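PDB 6ENR: epsin-2 from Saccharomyces cerevisiae, which binds membranes rich in phosphatidylinositol 4,5-bisphosphate or 3,5-bisphosphate through its ENTH domain and is required for endocytosis and actin localization. Local coordinates for residues D25-D30 with D57-R62. Residues are numbered along the deposited sequence; the frame is centred on the assembly and turned at random.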
loop_
_atom_site.group_PDB
_atom_site.type_symbol
_atom_site.label_atom_id
_atom_site.label_comp_id
_atom_site.label_asym_id
_atom_site.label_seq_id
_atom_site.Cartn_x
_atom_site.Cartn_y
_atom_site.Cartn_z
ATOM N N ASP A 25 11.495 -0.036 -5.641
ATOM C CA ASP A 25 11.181 -0.856 -6.807
ATOM C C ASP A 25 9.765 -1.391 -6.820
ATOM O O ASP A 25 9.082 -1.433 -7.896
ATOM C CB ASP A 25 12.213 -1.990 -6.912
ATOM C CG ASP A 25 13.597 -1.485 -7.258
ATOM O OD1 ASP A 25 13.787 -0.279 -7.521
ATOM O OD2 ASP A 25 14.546 -2.318 -7.227
ATOM N N ALA A 26 9.281 -1.739 -5.641
ATOM C CA ALA A 26 7.941 -2.270 -5.459
ATOM C C ALA A 26 6.833 -1.280 -5.871
ATOM O O ALA A 26 5.744 -1.710 -6.135
ATOM C CB ALA A 26 7.725 -2.660 -4.012
ATOM N N THR A 27 7.152 0.026 -5.835
ATOM C CA THR A 27 6.175 1.101 -6.020
ATOM C C THR A 27 6.541 2.012 -7.172
ATOM O O THR A 27 5.913 3.049 -7.328
ATOM C CB THR A 27 5.987 1.886 -4.726
ATOM O OG1 THR A 27 7.206 2.543 -4.385
ATOM C CG2 THR A 27 5.562 0.923 -3.648
ATOM N N ALA A 28 7.485 1.561 -8.015
ATOM C CA ALA A 28 7.968 2.333 -9.132
ATOM C C ALA A 28 6.870 2.596 -10.177
ATOM O O ALA A 28 5.899 1.834 -10.344
ATOM C CB ALA A 28 9.215 1.640 -9.781
ATOM N N ASN A 29 7.065 3.698 -10.882
ATOM C CA ASN A 29 6.129 4.171 -11.893
ATOM C C ASN A 29 6.342 3.378 -13.168
ATOM O O ASN A 29 7.038 3.837 -14.098
ATOM C CB ASN A 29 6.348 5.714 -12.157
ATOM C CG ASN A 29 5.306 6.284 -13.129
ATOM O OD1 ASN A 29 4.245 5.659 -13.311
ATOM N ND2 ASN A 29 5.596 7.432 -13.761
ATOM N N ASP A 30 5.791 2.183 -13.242
ATOM C CA ASP A 30 5.940 1.360 -14.434
ATOM C C ASP A 30 4.811 0.402 -14.324
ATOM O O ASP A 30 4.110 0.441 -13.325
ATOM C CB ASP A 30 7.324 0.677 -14.479
ATOM C CG ASP A 30 7.538 -0.338 -13.371
ATOM O OD1 ASP A 30 6.645 -1.139 -13.112
ATOM O OD2 ASP A 30 8.620 -0.330 -12.764
ATOM N N ASP A 57 7.819 5.362 5.196
ATOM C CA ASP A 57 8.223 6.674 4.676
ATOM C C ASP A 57 7.968 6.762 3.171
ATOM O O ASP A 57 7.391 7.781 2.653
ATOM C CB ASP A 57 9.671 6.963 4.971
ATOM C CG ASP A 57 10.044 8.433 4.773
ATOM O OD1 ASP A 57 9.393 9.345 5.331
ATOM O OD2 ASP A 57 11.015 8.642 4.108
ATOM N N MET A 58 8.425 5.745 2.457
ATOM C CA MET A 58 8.244 5.696 1.026
ATOM C C MET A 58 6.809 5.511 0.628
ATOM O O MET A 58 6.331 6.117 -0.378
ATOM C CB MET A 58 9.064 4.561 0.392
ATOM C CG MET A 58 8.946 4.483 -1.137
ATOM S SD MET A 58 9.277 6.045 -2.000
ATOM C CE MET A 58 10.985 6.209 -1.455
ATOM N N LEU A 59 6.109 4.642 1.344
ATOM C CA LEU A 59 4.691 4.470 1.051
ATOM C C LEU A 59 3.870 5.740 1.302
ATOM O O LEU A 59 2.969 6.091 0.523
ATOM C CB LEU A 59 4.119 3.289 1.780
ATOM C CG LEU A 59 4.665 1.910 1.481
ATOM C CD1 LEU A 59 4.062 0.855 2.393
ATOM C CD2 LEU A 59 4.386 1.571 0.012
ATOM N N ASP A 60 4.204 6.463 2.362
ATOM C CA ASP A 60 3.520 7.742 2.616
ATOM C C ASP A 60 3.713 8.680 1.450
ATOM O O ASP A 60 2.745 9.297 0.995
ATOM C CB ASP A 60 4.106 8.322 3.910
ATOM C CG ASP A 60 3.288 9.464 4.521
ATOM O OD1 ASP A 60 2.127 9.701 4.145
ATOM O OD2 ASP A 60 3.914 10.139 5.411
ATOM N N LYS A 61 4.960 8.833 0.961
ATOM C CA LYS A 61 5.250 9.701 -0.195
ATOM C C LYS A 61 4.500 9.336 -1.465
ATOM O O LYS A 61 3.867 10.197 -2.117
ATOM C CB LYS A 61 6.771 9.764 -0.492
ATOM C CG LYS A 61 7.599 10.368 0.633
ATOM C CD LYS A 61 9.097 10.034 0.460
ATOM C CE LYS A 61 10.008 11.031 1.131
ATOM N NZ LYS A 61 9.748 11.204 2.583
ATOM N N ARG A 62 4.485 8.051 -1.765
ATOM C CA ARG A 62 3.852 7.541 -2.917
ATOM C C ARG A 62 2.359 7.503 -2.870
ATOM O O ARG A 62 1.710 7.742 -3.907
ATOM C CB ARG A 62 4.513 6.187 -3.295
ATOM C CG ARG A 62 5.812 6.528 -3.948
ATOM C CD ARG A 62 6.687 5.506 -4.572
ATOM N NE ARG A 62 7.903 6.164 -5.068
ATOM C CZ ARG A 62 8.894 5.557 -5.703
ATOM N NH1 ARG A 62 8.855 4.247 -5.960
ATOM N NH2 ARG A 62 9.945 6.266 -6.091
#
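Segment 25-30, which lies on helix 19-26 of the ENTH domain, meets helix 49-63 through Thr27 and Arg62, the closest pair of this contact. From Arg62, NH1 donates a hydrogen bond to Thr27 OG1 at 2.8 Å. The hydroxyl oxygen lies 20° out of the guanidinium plane. The arginine side chain starts with CG anti to its carbonyl carbon (chi1 -77°) and is extended from CG to NE, which carries the guanidinium across to Thr27. Its CD passes alongside the threonine, 3.7 Å from Thr27 CB. One face of the guanidinium is covered near its rim by Met58, whose SD sits 3.3 Å above the plane; a bend at chi2 and chi3 folds the thioether back over the arginine one helical turn further on. The other branch of Thr27 serves the apolar side: CG2 meets Leu59 CD2 at 3.9 Å, the two side chains crossing at about a right angle. The buried Thr27 hydroxyl also hydrogen-bonds to Val23 O, so that it gives one bond and takes another, and Arg62 NH1 makes a weak hydrogen bond to Arg24 O, linking the arginine to helix 19-26. Replacing Arg62 with an alanine would probably leave the threonine hydroxyl without this donor and Met58 SD without the flat group it covers. Ser76 of helix 70-86 touches both Thr27 and Arg62, placing the contact where three helices meet, within the right-handed superhelix of alpha-helices of the ENTH domain, in which successive helices pack on one another.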